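Mirolysin (PDB 6R7V) probably cleaves peptide bonds as a zinc metallopeptidase of the pappalysin family and is seen here as an engineered variant of its cysteine-switch zymogen. Local coordinates at residues I45-V50 with R298-Y303; G97-E102 with G281-M286; Y166-F171 with N178-V183; H211-R216 with S288-Q293. The protein carries 1 engineered substitution. One frame throughout, in Å; residues are numbered along the deposited sequence.

Interaction 1. Residues I45-V50 with R298-Y303; sequences ILIPVV and REMQIY
L46 and I47 in segment 45-50 of strand 45-55 lie beside Q301 and M300 of a short, weakly bonded helix at about 299-302, with the CA atoms of L46 and Q301 6.5 Å apart. The Q301 carboxamide reaches across and grips both polar backbone atoms of L46. OE1 accepts from L46 N at 2.9 Å (N-H...O 155°), with the donor slightly tilted from the carbonyl plane, while NE2 gives a 2.7 Å bond to L46 O, approaching from above the plane of that carbonyl. A bend at chi2 (-53°) folds the glutamine chain so that its amide end turns to the strand. I45 meets the same amide with its branch methyl, CG2 lying 3.5 Å from Q301 NE2. Farther along, M300 supplies the apolar half of the contact: its SD rests 3.7 Å from I47 CD1, and its CG 3.7 Å from P48 CD, the proline ring and the methionine chain running past each other in opposite senses. Since the backbones of I45 and I47 hydrogen-bond to E102 of strand 101-105, Q301 serves L46 much as a neighbouring strand would; a primary amide, donor and acceptor at once, suits that task, and flexible methionine fills in beside it.

Interaction 2. Residues G97-E102 with G281-M286; sequences GNANIE and GQVERM
G97, A99 and I101 lead into and begin strand 101-105 of the mixed β-sheet of this metzincin-type protein, and they rest on V283 and M286, two residues one turn apart on helix 280-288. The contact is almost wholly apolar. At G97 the absence of a side chain lets a methyl come close to the main chain: V283 CG2 lies 3.8 Å from G97 C. N98 turns its side chain away from the helix, but its carbonyl O still touches V283 CG1 at 3.7 Å. A99 sits where the two branches of V283 spread around its backbone. With CG1 anti to the valine's own N (chi1 163°), CG1 stands 3.6 Å from A99 CA while CG2 reaches A99 N at the same distance of 3.6 Å. A small residue fits this close approach, the A99 and V283 CA atoms being only 5.0 Å apart, and A99 CB also meets V283 CG2 at 3.9 Å. The carbonyl of A99 is satisfied by R287 NH1 from the same helix. Past N100, the strand proper begins with I101, which also packs on I45 and I47 of strand 45-55 and thus lies between sheet and helix. M286 completes that layer by bending at chi3: its CE comes back to A99 CB at 4.2 Å, while I101 CD1 lies 4.3 Å from M286 CB.

Interaction 3. Residues Y166-F171 with N178-V183; sequences YAQFPF and NTDGVV
Y166 and A167 pair with V183 and V182 in the antiparallel ladder of strands 165-167 and 182-185; strand 165-167, antiparallel to its neighbour, probably forms a rim of the active-site cleft, as in other metzincins, and the side chain of A167 is about 7 Å from the zinc. Y166 and V183 form the hydrogen-bonded pair, with Y166 N to V183 O and V183 N to Y166 O both 2.9 Å. Beyond the non-hydrogen-bonded pair of A167 and V182, Q168 N continues the ladder to G181 O at 3.1 Å; at G181's phi of 139° a CB would press on the preceding carbonyl O, so glycine suits the place. Apolar contacts lie on both faces. The valine branch CG2 of V183 makes a CH-pi contact over the Y166 ring, 4.0 Å from its centroid, while the ring's OH bonds to D133. On the other face small A167 and V182 lie side by side. Side-chain polar bonds surround Q168, whose long extended chain spans from its strand to T179 and D180. Its NE2 and D180 OD1 share a water with F169 O, and D180 OD2 pairs with R297. Finally, T179 OG1 donates to Q168 OE1 at 2.7 Å, in the carbonyl plane and on a lone pair.

Interaction 4. Residues H211-R216 with S288-Q293; sequences HWLDLR and SLFDTQ. With ZN (zinc ion), chain D.
L213 and D214, in the turn of the zinc-binding motif between ligands H211 and H217, pack against L289 and F290 of the loop after helix 280-288. One methyl does most of the work: L289 CD1 presses on the main chain of L213, 3.5 Å from its CA, and also meets D214 CB at 4.0 Å. Leucine suits the spot because its chain is long enough to bring that one methyl up to both residues. L213 in turn extends CD2 to the edge of the F290 ring, near its plane and 3.6 Å from CE2, the two side chains crossing at roughly a right angle. The helix 203-212 ends here in a Schellman motif, with D214 N bonded to H211 O at 2.9 Å. D214, where the metzincin consensus has glycine, takes the positive phi (82°) that the turn requires. Its buried carboxylate is met by R285 and W29, partners that would favour its charged form. At the other end of the segment, H211 NE2 binds zinc at 2.0 Å, together with H207, H217 and C6, consistent with the cysteine switch of this zymogen. H211 ND1 donates to L215 O at 2.8 Å, fixing the rotation of the imidazole through the peptide that follows the turn.

In the fold
From the N terminus, segment 45-50 of strand 45-55 comes first and waits longest for its partner: interaction 1 closes only at 298-303, enclosing the other three. Segment 97-102 follows, beside strand 45-55 in the sheet, and opens interaction 2. Within that span, interaction 3 closes a short loop between 166-171 and 178-183 at the antiparallel end of the same sheet. Interaction 4 opens afterwards at 211-216, so it is in series with interaction 3, but it crosses interaction 2, since 281-286 arrives before 288-293. M286 packs on L213 and L215 where these two meet, and F290 reaches I45 and I47. Sheet, zinc-binding helix and C-terminal helices are thereby tied together.

Interaction 1. Residues I45-V50 with R298-Y303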
loop_
_atom_site.group_PDB
_atom_site.type_symbol
_atom_site.label_atom_id
_atom_site.label_comp_id
_atom_site.label_asym_id
_atom_site.label_seq_id
_atom_site.Cartn_x
_atom_site.Cartn_y
_atom_site.Cartn_z
ATOM N N ILE A 45 1.051 5.384 15.288
ATOM C CA ILE A 45 -0.235 5.333 14.610
ATOM C C ILE A 45 -0.612 3.868 14.533
ATOM O O ILE A 45 0.207 3.060 14.090
ATOM C CB ILE A 45 -0.113 5.994 13.216
ATOM C CG1 ILE A 45 0.114 7.504 13.367
ATOM C CG2 ILE A 45 -1.342 5.671 12.355
ATOM C CD1 ILE A 45 0.583 8.188 12.072
ATOM N N LEU A 46 -1.814 3.517 15.008
ATOM C CA LEU A 46 -2.273 2.131 14.987
ATOM C C LEU A 46 -3.386 1.975 13.958
ATOM O O LEU A 46 -4.365 2.720 13.978
ATOM C CB LEU A 46 -2.770 1.737 16.395
ATOM C CG LEU A 46 -3.416 0.355 16.546
ATOM C CD1 LEU A 46 -2.475 -0.761 16.119
ATOM C CD2 LEU A 46 -3.841 0.145 18.007
ATOM N N ILE A 47 -3.256 0.954 13.123
ATOM C CA ILE A 47 -4.219 0.668 12.077
ATOM C C ILE A 47 -4.910 -0.657 12.341
ATOM O O ILE A 47 -4.273 -1.694 12.162
ATOM C CB ILE A 47 -3.510 0.593 10.696
ATOM C CG1 ILE A 47 -2.645 1.829 10.370
ATOM C CG2 ILE A 47 -4.533 0.300 9.557
ATOM C CD1 ILE A 47 -3.302 3.041 10.191
ATOM N N PRO A 48 -6.220 -0.663 12.689
ATOM C CA PRO A 48 -6.981 -1.935 12.769
ATOM C C PRO A 48 -7.192 -2.481 11.377
ATOM O O PRO A 48 -7.552 -1.729 10.467
ATOM C CB PRO A 48 -8.341 -1.499 13.372
ATOM C CG PRO A 48 -8.101 -0.106 13.954
ATOM C CD PRO A 48 -7.084 0.496 12.991
ATOM N N VAL A 49 -6.953 -3.783 11.179
ATOM C CA VAL A 49 -7.037 -4.393 9.870
ATOM C C VAL A 49 -8.077 -5.487 9.854
ATOM O O VAL A 49 -8.172 -6.288 10.777
ATOM C CB VAL A 49 -5.646 -4.994 9.485
ATOM C CG1 VAL A 49 -5.693 -5.742 8.142
ATOM C CG2 VAL A 49 -4.566 -3.904 9.444
ATOM N N VAL A 50 -8.811 -5.579 8.758
ATOM C CA VAL A 50 -9.646 -6.729 8.464
ATOM C C VAL A 50 -9.205 -7.272 7.116
ATOM O O VAL A 50 -9.036 -6.517 6.141
ATOM C CB VAL A 50 -11.163 -6.438 8.535
ATOM C CG1 VAL A 50 -11.585 -5.290 7.602
ATOM C CG2 VAL A 50 -11.987 -7.702 8.277
ATOM N N ARG A 298 -7.677 10.579 10.334
ATOM C CA ARG A 298 -7.576 10.813 11.782
ATOM C C ARG A 298 -8.577 9.996 12.625
ATOM O O ARG A 298 -8.224 9.599 13.739
ATOM C CB ARG A 298 -7.693 12.308 12.119
ATOM C CG ARG A 298 -9.093 12.865 11.946
ATOM C CD ARG A 298 -9.162 14.383 12.076
ATOM N NE ARG A 298 -10.530 14.866 11.875
ATOM C CZ ARG A 298 -11.064 15.176 10.696
ATOM N NH1 ARG A 298 -10.349 15.062 9.584
ATOM N NH2 ARG A 298 -12.314 15.613 10.622
ATOM N N GLU A 299 -9.801 9.743 12.108
ATOM C CA GLU A 299 -10.838 9.009 12.853
ATOM C C GLU A 299 -10.399 7.582 13.164
ATOM O O GLU A 299 -10.784 7.023 14.195
ATOM C CB GLU A 299 -12.170 8.979 12.093
ATOM C CG GLU A 299 -13.386 9.001 12.999
ATOM C CD GLU A 299 -14.282 7.783 12.921
ATOM O OE1 GLU A 299 -15.337 7.862 12.251
ATOM O OE2 GLU A 299 -13.934 6.750 13.535
ATOM N N MET A 300 -9.563 6.993 12.289
ATOM C CA MET A 300 -9.100 5.650 12.504
ATOM C C MET A 300 -8.331 5.568 13.822
ATOM O O MET A 300 -8.291 4.511 14.443
ATOM C CB MET A 300 -8.225 5.215 11.330
ATOM C CG MET A 300 -7.799 3.794 11.426
ATOM S SD MET A 300 -7.032 3.299 9.908
ATOM C CE MET A 300 -8.505 2.941 8.897
ATOM N N GLN A 301 -7.738 6.683 14.263
ATOM C CA GLN A 301 -6.981 6.643 15.507
ATOM C C GLN A 301 -7.844 6.737 16.753
ATOM O O GLN A 301 -7.379 6.338 17.819
ATOM C CB GLN A 301 -5.923 7.750 15.524
ATOM C CG GLN A 301 -4.909 7.572 14.391
ATOM C CD GLN A 301 -4.315 6.188 14.395
ATOM O OE1 GLN A 301 -3.564 5.820 15.318
ATOM N NE2 GLN A 301 -4.689 5.382 13.391
ATOM N N ILE A 302 -9.070 7.266 16.645
ATOM C CA ILE A 302 -9.929 7.489 17.818
ATOM C C ILE A 302 -10.329 6.149 18.469
ATOM O O ILE A 302 -10.224 5.999 19.689
ATOM C CB ILE A 302 -11.169 8.359 17.469
ATOM C CG1 ILE A 302 -10.768 9.750 16.871
ATOM C CG2 ILE A 302 -12.095 8.561 18.709
ATOM C CD1 ILE A 302 -9.881 10.685 17.714
ATOM N N TYR A 303 -10.698 5.172 17.661
ATOM C CA TYR A 303 -11.132 3.909 18.228
ATOM C C TYR A 303 -10.176 2.753 17.909
ATOM O O TYR A 303 -10.546 1.610 18.154
ATOM C CB TYR A 303 -12.562 3.590 17.733
ATOM C CG TYR A 303 -13.512 4.751 17.914
ATOM C CD1 TYR A 303 -13.994 5.093 19.174
ATOM C CD2 TYR A 303 -13.862 5.565 16.838
ATOM C CE1 TYR A 303 -14.828 6.195 19.358
ATOM C CE2 TYR A 303 -14.709 6.663 17.005
ATOM C CZ TYR A 303 -15.188 6.976 18.268
ATOM O OH TYR A 303 -15.987 8.085 18.455
#

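Interaction 2. Residues G97-E102 with G281-M286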
loop_
_atom_site.group_PDB
_atom_site.type_symbol
_atom_site.label_atom_id
_atom_site.label_comp_id
_atom_site.label_asym_id
_atom_site.label_seq_id
_atom_site.Cartn_x
_atom_site.Cartn_y
_atom_site.Cartn_z
ATOM N N GLY A 97 13.495 5.639 6.460
ATOM C CA GLY A 97 12.511 6.065 7.428
ATOM C C GLY A 97 11.891 4.932 8.212
ATOM O O GLY A 97 11.753 3.785 7.750
ATOM N N ASN A 98 11.482 5.283 9.418
ATOM C CA ASN A 98 10.772 4.443 10.372
ATOM C C ASN A 98 9.398 5.076 10.470
ATOM O O ASN A 98 9.288 6.140 11.065
ATOM C CB ASN A 98 11.518 4.488 11.702
ATOM C CG ASN A 98 10.837 3.751 12.813
ATOM O OD1 ASN A 98 9.662 3.368 12.722
ATOM N ND2 ASN A 98 11.593 3.558 13.893
ATOM N N ALA A 99 8.373 4.470 9.847
ATOM C CA ALA A 99 7.070 5.130 9.792
ATOM C C ALA A 99 6.388 5.190 11.117
ATOM O O ALA A 99 5.475 5.988 11.277
ATOM C CB ALA A 99 6.157 4.426 8.792
ATOM N N ASN A 100 6.763 4.319 12.072
ATOM C CA ASN A 100 6.127 4.303 13.386
ATOM C C ASN A 100 4.600 4.155 13.229
ATOM O O ASN A 100 3.781 4.840 13.871
ATOM C CB ASN A 100 6.537 5.524 14.212
ATOM C CG ASN A 100 6.051 5.508 15.647
ATOM O OD1 ASN A 100 5.801 4.446 16.227
ATOM N ND2 ASN A 100 5.886 6.687 16.221
ATOM N N ILE A 101 4.223 3.230 12.330
ATOM C CA ILE A 101 2.851 2.822 12.083
ATOM C C ILE A 101 2.793 1.328 12.377
ATOM O O ILE A 101 3.600 0.561 11.838
ATOM C CB ILE A 101 2.436 3.147 10.619
ATOM C CG1 ILE A 101 2.468 4.653 10.361
ATOM C CG2 ILE A 101 1.032 2.592 10.329
ATOM C CD1 ILE A 101 2.225 5.072 8.864
ATOM N N GLU A 102 1.818 0.928 13.202
ATOM C CA GLU A 102 1.528 -0.462 13.572
ATOM C C GLU A 102 0.242 -0.943 12.958
ATOM O O GLU A 102 -0.700 -0.161 12.847
ATOM C CB GLU A 102 1.316 -0.578 15.099
ATOM C CG GLU A 102 2.519 -0.544 15.986
ATOM C CD GLU A 102 2.145 -0.481 17.458
ATOM O OE1 GLU A 102 0.949 -0.577 17.816
ATOM O OE2 GLU A 102 3.065 -0.246 18.252
ATOM N N GLY A 281 11.164 11.052 3.902
ATOM C CA GLY A 281 10.165 11.873 3.222
ATOM C C GLY A 281 8.872 11.132 2.946
ATOM O O GLY A 281 7.776 11.709 3.042
ATOM N N GLN A 282 8.978 9.837 2.567
ATOM C CA GLN A 282 7.772 9.033 2.365
ATOM C C GLN A 282 7.048 8.844 3.695
ATOM O O GLN A 282 5.839 8.982 3.725
ATOM C CB GLN A 282 8.138 7.674 1.749
ATOM C CG GLN A 282 8.560 7.768 0.278
ATOM C CD GLN A 282 9.107 6.444 -0.203
ATOM O OE1 GLN A 282 9.852 5.758 0.511
ATOM N NE2 GLN A 282 8.699 6.034 -1.419
ATOM N N VAL A 283 7.787 8.563 4.787
ATOM C CA VAL A 283 7.193 8.454 6.126
ATOM C C VAL A 283 6.399 9.729 6.491
ATOM O O VAL A 283 5.290 9.631 7.036
ATOM C CB VAL A 283 8.298 8.191 7.177
ATOM C CG1 VAL A 283 7.796 8.478 8.593
ATOM C CG2 VAL A 283 8.783 6.759 7.037
ATOM N N GLU A 284 6.985 10.892 6.270
ATOM C CA GLU A 284 6.306 12.153 6.581
ATOM C C GLU A 284 4.980 12.240 5.849
ATOM O O GLU A 284 3.972 12.626 6.456
ATOM C CB GLU A 284 7.185 13.358 6.221
ATOM C CG GLU A 284 8.405 13.552 7.104
ATOM C CD GLU A 284 9.303 14.675 6.620
ATOM O OE1 GLU A 284 9.025 15.848 6.961
ATOM O OE2 GLU A 284 10.276 14.384 5.888
ATOM N N ARG A 285 4.962 11.864 4.556
ATOM C CA ARG A 285 3.747 11.952 3.780
ATOM C C ARG A 285 2.691 10.991 4.338
ATOM O O ARG A 285 1.522 11.367 4.461
ATOM C CB ARG A 285 4.051 11.653 2.310
ATOM C CG ARG A 285 2.829 11.514 1.437
ATOM C CD ARG A 285 1.984 12.763 1.373
ATOM N NE ARG A 285 2.599 13.767 0.536
ATOM C CZ ARG A 285 2.139 14.137 -0.651
ATOM N NH1 ARG A 285 0.992 13.656 -1.106
ATOM N NH2 ARG A 285 2.788 15.034 -1.361
ATOM N N MET A 286 3.083 9.756 4.653
ATOM C CA MET A 286 2.118 8.766 5.165
ATOM C C MET A 286 1.555 9.185 6.520
ATOM O O MET A 286 0.338 9.136 6.736
ATOM C CB MET A 286 2.816 7.396 5.274
ATOM C CG MET A 286 3.186 6.845 3.894
ATOM S SD MET A 286 3.640 5.080 3.966
ATOM C CE MET A 286 5.292 5.217 4.739
#

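Interaction 3. Residues Y166-F171 with N178-V183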
loop_
_atom_site.group_PDB
_atom_site.type_symbol
_atom_site.label_atom_id
_atom_site.label_comp_id
_atom_site.label_asym_id
_atom_site.label_seq_id
_atom_site.Cartn_x
_atom_site.Cartn_y
_atom_site.Cartn_z
ATOM N N TYR A 166 -3.733 -3.760 -5.999
ATOM C CA TYR A 166 -4.069 -2.366 -6.250
ATOM C C TYR A 166 -4.623 -1.727 -4.983
ATOM O O TYR A 166 -5.136 -2.414 -4.096
ATOM C CB TYR A 166 -5.027 -2.195 -7.434
ATOM C CG TYR A 166 -6.440 -2.689 -7.231
ATOM C CD1 TYR A 166 -7.458 -1.813 -6.860
ATOM C CD2 TYR A 166 -6.785 -4.008 -7.521
ATOM C CE1 TYR A 166 -8.774 -2.252 -6.725
ATOM C CE2 TYR A 166 -8.100 -4.449 -7.412
ATOM C CZ TYR A 166 -9.095 -3.559 -7.040
ATOM O OH TYR A 166 -10.392 -3.992 -6.909
ATOM N N ALA A 167 -4.513 -0.409 -4.897
ATOM C CA ALA A 167 -4.978 0.341 -3.747
ATOM C C ALA A 167 -5.831 1.486 -4.189
ATOM O O ALA A 167 -5.667 1.980 -5.309
ATOM C CB ALA A 167 -3.773 0.887 -2.984
ATOM N N GLN A 168 -6.630 2.011 -3.273
ATOM C CA GLN A 168 -7.365 3.228 -3.528
ATOM C C GLN A 168 -6.626 4.363 -2.800
ATOM O O GLN A 168 -6.294 4.226 -1.627
ATOM C CB GLN A 168 -8.842 3.114 -3.081
ATOM C CG GLN A 168 -9.627 4.338 -3.542
ATOM C CD GLN A 168 -11.097 4.197 -3.275
ATOM O OE1 GLN A 168 -11.787 3.471 -3.966
ATOM N NE2 GLN A 168 -11.587 4.894 -2.272
ATOM N N PHE A 169 -6.378 5.491 -3.482
ATOM C CA PHE A 169 -5.642 6.597 -2.884
ATOM C C PHE A 169 -6.508 7.454 -1.960
ATOM O O PHE A 169 -7.718 7.572 -2.204
ATOM C CB PHE A 169 -5.093 7.500 -4.000
ATOM C CG PHE A 169 -3.940 6.916 -4.771
ATOM C CD1 PHE A 169 -4.138 6.347 -6.023
ATOM C CD2 PHE A 169 -2.656 6.942 -4.251
ATOM C CE1 PHE A 169 -3.078 5.748 -6.713
ATOM C CE2 PHE A 169 -1.584 6.389 -4.966
ATOM C CZ PHE A 169 -1.799 5.813 -6.199
ATOM N N PRO A 170 -5.891 8.165 -0.981
ATOM C CA PRO A 170 -6.682 8.997 -0.063
ATOM C C PRO A 170 -7.486 10.107 -0.727
ATOM O O PRO A 170 -8.539 10.468 -0.182
ATOM C CB PRO A 170 -5.621 9.627 0.844
ATOM C CG PRO A 170 -4.480 8.651 0.833
ATOM C CD PRO A 170 -4.484 8.041 -0.533
ATOM N N PHE A 171 -7.048 10.637 -1.895
ATOM C CA PHE A 171 -7.826 11.710 -2.524
ATOM C C PHE A 171 -9.202 11.214 -2.992
ATOM O O PHE A 171 -10.076 12.033 -3.303
ATOM C CB PHE A 171 -7.070 12.390 -3.703
ATOM C CG PHE A 171 -7.163 11.650 -5.031
ATOM C CD1 PHE A 171 -6.285 10.617 -5.333
ATOM C CD2 PHE A 171 -8.143 11.970 -5.957
ATOM C CE1 PHE A 171 -6.375 9.929 -6.548
ATOM C CE2 PHE A 171 -8.266 11.245 -7.153
ATOM C CZ PHE A 171 -7.385 10.223 -7.430
ATOM N N ASN A 178 -16.694 3.589 0.354
ATOM C CA ASN A 178 -16.941 2.155 0.524
ATOM C C ASN A 178 -15.972 1.258 -0.262
ATOM O O ASN A 178 -15.982 0.028 -0.038
ATOM C CB ASN A 178 -18.389 1.789 0.158
ATOM C CG ASN A 178 -19.455 2.759 0.597
ATOM O OD1 ASN A 178 -19.663 2.996 1.784
ATOM N ND2 ASN A 178 -20.176 3.322 -0.364
ATOM N N THR A 179 -15.096 1.822 -1.107
ATOM C CA THR A 179 -14.100 1.000 -1.828
ATOM C C THR A 179 -12.672 1.345 -1.379
ATOM O O THR A 179 -11.701 0.813 -1.939
ATOM C CB THR A 179 -14.272 1.169 -3.338
ATOM O OG1 THR A 179 -14.299 2.558 -3.681
ATOM C CG2 THR A 179 -15.499 0.473 -3.849
ATOM N N ASP A 180 -12.542 2.127 -0.291
ATOM C CA ASP A 180 -11.235 2.452 0.239
ATOM C C ASP A 180 -10.573 1.203 0.837
ATOM O O ASP A 180 -11.240 0.375 1.474
ATOM C CB ASP A 180 -11.314 3.575 1.285
ATOM C CG ASP A 180 -9.942 3.978 1.801
ATOM O OD1 ASP A 180 -9.065 4.302 0.967
ATOM O OD2 ASP A 180 -9.733 3.898 3.008
ATOM N N GLY A 181 -9.284 1.021 0.553
ATOM C CA GLY A 181 -8.552 -0.138 1.024
ATOM C C GLY A 181 -7.637 -0.670 -0.038
ATOM O O GLY A 181 -7.293 0.055 -1.004
ATOM N N VAL A 182 -7.203 -1.940 0.157
ATOM C CA VAL A 182 -6.238 -2.538 -0.769
ATOM C C VAL A 182 -6.636 -3.955 -1.106
ATOM O O VAL A 182 -7.326 -4.640 -0.326
ATOM C CB VAL A 182 -4.757 -2.472 -0.292
ATOM C CG1 VAL A 182 -4.333 -1.039 0.063
ATOM C CG2 VAL A 182 -4.486 -3.415 0.873
ATOM N N VAL A 183 -6.277 -4.373 -2.332
ATOM C CA VAL A 183 -6.615 -5.707 -2.849
ATOM C C VAL A 183 -5.307 -6.368 -3.247
ATOM O O VAL A 183 -4.504 -5.759 -3.989
ATOM C CB VAL A 183 -7.581 -5.622 -4.057
ATOM C CG1 VAL A 183 -7.982 -7.016 -4.527
ATOM C CG2 VAL A 183 -8.843 -4.813 -3.727
HETATM O O HOH W 1 -8.082 -1.021 -3.555
HETATM O O HOH W 2 -9.713 6.331 -0.658
#

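Interaction 4. Residues H211-R216 with S288-Q293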
loop_
_atom_site.group_PDB
_atom_site.type_symbol
_atom_site.label_atom_id
_atom_site.label_comp_id
_atom_site.label_asym_id
_atom_site.label_seq_id
_atom_site.Cartn_x
_atom_site.Cartn_y
_atom_site.Cartn_z
ATOM N N HIS A 211 0.555 3.060 -1.175
ATOM C CA HIS A 211 -0.416 3.883 -1.951
ATOM C C HIS A 211 -1.640 4.303 -1.122
ATOM O O HIS A 211 -2.103 5.439 -1.247
ATOM C CB HIS A 211 -0.933 3.117 -3.161
ATOM C CG HIS A 211 0.078 2.790 -4.230
ATOM N ND1 HIS A 211 0.836 3.769 -4.855
ATOM C CD2 HIS A 211 0.312 1.611 -4.844
ATOM C CE1 HIS A 211 1.509 3.151 -5.823
ATOM N NE2 HIS A 211 1.209 1.870 -5.868
ATOM N N TRP A 212 -2.170 3.389 -0.299
ATOM C CA TRP A 212 -3.314 3.740 0.558
ATOM C C TRP A 212 -2.941 4.878 1.545
ATOM O O TRP A 212 -3.830 5.620 2.007
ATOM C CB TRP A 212 -3.731 2.451 1.274
ATOM C CG TRP A 212 -4.900 2.586 2.191
ATOM C CD1 TRP A 212 -6.222 2.668 1.844
ATOM C CD2 TRP A 212 -4.849 2.593 3.610
ATOM N NE1 TRP A 212 -6.993 2.767 2.973
ATOM C CE2 TRP A 212 -6.172 2.768 4.077
ATOM C CE3 TRP A 212 -3.805 2.516 4.537
ATOM C CZ2 TRP A 212 -6.481 2.810 5.447
ATOM C CZ3 TRP A 212 -4.107 2.569 5.885
ATOM C CH2 TRP A 212 -5.428 2.752 6.330
ATOM N N LEU A 213 -1.616 5.026 1.836
ATOM C CA LEU A 213 -1.056 6.070 2.661
ATOM C C LEU A 213 -0.406 7.190 1.816
ATOM O O LEU A 213 0.470 7.936 2.280
ATOM C CB LEU A 213 -0.087 5.495 3.697
ATOM C CG LEU A 213 -0.751 4.589 4.746
ATOM C CD1 LEU A 213 0.283 3.955 5.633
ATOM C CD2 LEU A 213 -1.826 5.367 5.577
ATOM N N ASP A 214 -0.908 7.355 0.595
ATOM C CA ASP A 214 -0.660 8.507 -0.284
ATOM C C ASP A 214 0.642 8.459 -1.081
ATOM O O ASP A 214 0.965 9.449 -1.772
ATOM C CB ASP A 214 -0.725 9.848 0.513
ATOM C CG ASP A 214 -1.449 10.946 -0.210
ATOM O OD1 ASP A 214 -2.226 10.632 -1.104
ATOM O OD2 ASP A 214 -1.207 12.134 0.117
ATOM N N LEU A 215 1.380 7.358 -1.042
ATOM C CA LEU A 215 2.619 7.316 -1.821
ATOM C C LEU A 215 2.369 6.935 -3.256
ATOM O O LEU A 215 1.468 6.120 -3.551
ATOM C CB LEU A 215 3.617 6.315 -1.223
ATOM C CG LEU A 215 4.029 6.557 0.222
ATOM C CD1 LEU A 215 5.107 5.574 0.625
ATOM C CD2 LEU A 215 4.495 8.004 0.455
ATOM N N ARG A 216 3.239 7.441 -4.128
ATOM C CA ARG A 216 3.209 7.143 -5.559
ATOM C C ARG A 216 4.405 6.316 -5.954
ATOM O O ARG A 216 5.464 6.340 -5.301
ATOM C CB ARG A 216 3.264 8.448 -6.350
ATOM C CG ARG A 216 2.066 9.326 -6.118
ATOM C CD ARG A 216 2.080 10.435 -7.118
ATOM N NE ARG A 216 1.098 11.457 -6.789
ATOM C CZ ARG A 216 0.819 12.480 -7.583
ATOM N NH1 ARG A 216 1.397 12.583 -8.774
ATOM N NH2 ARG A 216 -0.050 13.403 -7.202
ATOM N N SER A 288 1.237 12.131 7.738
ATOM C CA SER A 288 0.466 13.376 7.633
ATOM C C SER A 288 -1.041 13.122 7.491
ATOM O O SER A 288 -1.837 13.987 7.889
ATOM C CB SER A 288 0.972 14.229 6.470
ATOM O OG SER A 288 0.583 13.720 5.206
ATOM N N LEU A 289 -1.434 11.945 7.002
ATOM C CA LEU A 289 -2.866 11.605 6.841
ATOM C C LEU A 289 -3.556 11.431 8.173
ATOM O O LEU A 289 -4.786 11.396 8.215
ATOM C CB LEU A 289 -3.019 10.319 6.027
ATOM C CG LEU A 289 -2.436 10.329 4.622
ATOM C CD1 LEU A 289 -2.505 8.960 4.021
ATOM C CD2 LEU A 289 -3.182 11.292 3.700
ATOM N N PHE A 290 -2.782 11.370 9.273
ATOM C CA PHE A 290 -3.371 11.153 10.585
ATOM C C PHE A 290 -3.298 12.423 11.428
ATOM O O PHE A 290 -3.510 12.355 12.633
ATOM C CB PHE A 290 -2.694 9.968 11.257
ATOM C CG PHE A 290 -2.866 8.711 10.446
ATOM C CD1 PHE A 290 -3.940 7.849 10.682
ATOM C CD2 PHE A 290 -1.941 8.367 9.463
ATOM C CE1 PHE A 290 -4.087 6.684 9.936
ATOM C CE2 PHE A 290 -2.095 7.201 8.714
ATOM C CZ PHE A 290 -3.174 6.378 8.943
ATOM N N ASP A 291 -3.042 13.585 10.792
ATOM C CA ASP A 291 -3.061 14.893 11.456
ATOM C C ASP A 291 -4.327 14.926 12.323
ATOM O O ASP A 291 -5.401 14.661 11.804
ATOM C CB ASP A 291 -3.074 15.980 10.365
ATOM C CG ASP A 291 -3.203 17.395 10.850
ATOM O OD1 ASP A 291 -4.247 17.723 11.451
ATOM O OD2 ASP A 291 -2.292 18.186 10.587
ATOM N N THR A 292 -4.190 15.158 13.642
ATOM C CA THR A 292 -5.318 15.035 14.591
ATOM C C THR A 292 -6.476 16.027 14.360
ATOM O O THR A 292 -7.583 15.777 14.851
ATOM C CB THR A 292 -4.831 15.155 16.043
ATOM O OG1 THR A 292 -4.269 16.444 16.225
ATOM C CG2 THR A 292 -3.813 14.079 16.426
ATOM N N GLN A 293 -6.246 17.107 13.604
ATOM C CA GLN A 293 -7.274 18.130 13.387
ATOM C C GLN A 293 -7.906 18.043 11.998
ATOM O O GLN A 293 -9.115 18.250 11.877
ATOM C CB GLN A 293 -6.698 19.548 13.596
ATOM C CG GLN A 293 -5.985 19.787 14.936
ATOM C CD GLN A 293 -6.775 19.413 16.171
ATOM O OE1 GLN A 293 -7.883 19.900 16.409
ATOM N NE2 GLN A 293 -6.202 18.551 16.997
HETATM ZN ZN ZN D . 1.929 0.471 -7.167
#